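Local coordinates for MutS2 protein (Thermus thermophilus, PDB 2ZQE) that probably acts as a DNA endonuclease through this Smr domain, in a MutS2 protein linked to suppression of homologous recombination, at residues 7-12 with 36-41. Sequence-based numbering, arbitrary orientation.
Sequences VDLRGL and LRLLHG
Val7 and Asp8 pair in parallel with Leu38 and Leu39, joining strand 6-8, at one border of the Smr domain's four-stranded mixed sheet, to strand 35-39 in a beta-alpha-beta unit whose strands are connected by helix 14-30. Three backbone hydrogen bonds hold the pair: Val7 N to Arg37 O (3.0 Å), Leu39 N to Val7 O (2.9 Å) and, where strand 6-8 gives way to a type II turn from Leu9 to Leu12, Leu9 N to Leu39 O (2.7 Å). On the face covered by the helices, Val7 CG2 meets Leu36 CD1 and Leu9 CD1 reaches Leu38 CB at 3.9 Å, with Ile51 of helix 46-57 packed on both Leu9 and Leu38. On the Asp8 and Leu39 face, Arg10 from the following loop turns its guanidinium against the leucine and its edge to Asp8. With CG anti to the backbone N (chi1 173°), Leu39 runs alongside Asp8 and sets CD2 over the rim of one guanidinium face, 3.7 Å from Arg10 NH2. Without CG, CD1 and CD2, as with an alanine in place of Leu39, that face is likely to lose its apolar backing and the Asp8-Arg10 pair to become freer to shift. Arg10 grips the carboxylate side-on, NH2 to OD2 at 2.9 Å and NE to OD1 at 3.0 Å. Asp8 OD1 also closes an Asx turn, accepting the backbone N of Arg10 at 3.1 Å from the face opposite NE.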
# COMPACT_ATOMS: atom_id res chain seq x y z
N VAL A 7 -2.31 5.08 -4.87
CA VAL A 7 -3.42 5.54 -4.04
C VAL A 7 -2.90 6.38 -2.87
O VAL A 7 -1.98 5.97 -2.16
CB VAL A 7 -4.29 4.37 -3.52
CG1 VAL A 7 -5.44 4.90 -2.68
CG2 VAL A 7 -4.81 3.54 -4.72
N ASP A 8 -3.49 7.56 -2.70
CA ASP A 8 -3.06 8.50 -1.68
C ASP A 8 -3.89 8.30 -0.42
O ASP A 8 -5.07 8.69 -0.36
CB ASP A 8 -3.17 9.93 -2.21
CG ASP A 8 -2.51 10.95 -1.32
OD1 ASP A 8 -2.20 10.62 -0.15
OD2 ASP A 8 -2.27 12.09 -1.78
N LEU A 9 -3.26 7.70 0.59
CA LEU A 9 -3.90 7.41 1.87
C LEU A 9 -3.60 8.44 2.96
O LEU A 9 -4.03 8.30 4.10
CB LEU A 9 -3.42 6.03 2.35
CG LEU A 9 -3.59 4.95 1.29
CD1 LEU A 9 -2.69 3.77 1.61
CD2 LEU A 9 -5.04 4.51 1.19
N ARG A 10 -2.81 9.47 2.64
CA ARG A 10 -2.41 10.44 3.65
C ARG A 10 -3.65 11.17 4.13
O ARG A 10 -4.51 11.50 3.32
CB ARG A 10 -1.40 11.43 3.08
CG ARG A 10 -0.13 10.74 2.62
CD ARG A 10 0.77 11.72 1.90
NE ARG A 10 0.18 12.21 0.66
CZ ARG A 10 0.73 13.16 -0.09
NH1 ARG A 10 1.88 13.71 0.27
NH2 ARG A 10 0.13 13.56 -1.21
N GLY A 11 -3.72 11.39 5.44
CA GLY A 11 -4.85 12.08 6.04
C GLY A 11 -5.95 11.15 6.53
O GLY A 11 -6.90 11.59 7.17
N LEU A 12 -5.83 9.86 6.22
CA LEU A 12 -6.81 8.88 6.72
C LEU A 12 -6.38 8.32 8.09
O LEU A 12 -5.20 8.20 8.38
CB LEU A 12 -6.95 7.72 5.72
CG LEU A 12 -7.47 8.09 4.31
CD1 LEU A 12 -7.49 6.86 3.43
CD2 LEU A 12 -8.86 8.73 4.40
N LEU A 36 1.27 -1.91 -7.25
CA LEU A 36 0.44 -0.86 -6.69
C LEU A 36 1.25 -0.08 -5.66
O LEU A 36 1.88 -0.66 -4.78
CB LEU A 36 -0.79 -1.48 -6.01
CG LEU A 36 -1.70 -0.56 -5.20
CD1 LEU A 36 -2.36 0.50 -6.06
CD2 LEU A 36 -2.72 -1.41 -4.47
N ARG A 37 1.22 1.24 -5.78
CA ARG A 37 1.90 2.10 -4.80
C ARG A 37 0.92 2.65 -3.78
O ARG A 37 -0.12 3.17 -4.14
CB ARG A 37 2.62 3.26 -5.49
CG ARG A 37 3.88 2.85 -6.23
CD ARG A 37 4.35 3.95 -7.19
NE ARG A 37 4.59 5.24 -6.52
CZ ARG A 37 5.71 5.60 -5.90
NH1 ARG A 37 6.75 4.77 -5.81
NH2 ARG A 37 5.78 6.79 -5.33
N LEU A 38 1.26 2.49 -2.50
CA LEU A 38 0.44 3.02 -1.42
C LEU A 38 1.15 4.21 -0.79
O LEU A 38 2.13 4.06 -0.06
CB LEU A 38 0.18 1.92 -0.37
CG LEU A 38 -0.42 0.64 -0.96
CD1 LEU A 38 -0.49 -0.44 0.14
CD2 LEU A 38 -1.80 0.88 -1.55
N LEU A 39 0.68 5.41 -1.12
CA LEU A 39 1.25 6.63 -0.57
C LEU A 39 0.57 6.94 0.76
O LEU A 39 -0.55 7.47 0.79
CB LEU A 39 1.04 7.77 -1.58
CG LEU A 39 1.40 9.20 -1.17
CD1 LEU A 39 2.83 9.25 -0.67
CD2 LEU A 39 1.15 10.17 -2.34
N HIS A 40 1.24 6.60 1.86
CA HIS A 40 0.67 6.82 3.20
C HIS A 40 1.38 7.89 3.99
O HIS A 40 0.92 8.31 5.06
CB HIS A 40 0.67 5.53 4.02
CG HIS A 40 1.90 4.71 3.86
ND1 HIS A 40 3.14 5.11 4.32
CD2 HIS A 40 2.09 3.49 3.31
CE1 HIS A 40 4.03 4.17 4.06
NE2 HIS A 40 3.42 3.18 3.43
N GLY A 41 2.54 8.30 3.49
CA GLY A 41 3.35 9.30 4.14
C GLY A 41 4.10 8.76 5.34
O GLY A 41 4.00 7.57 5.68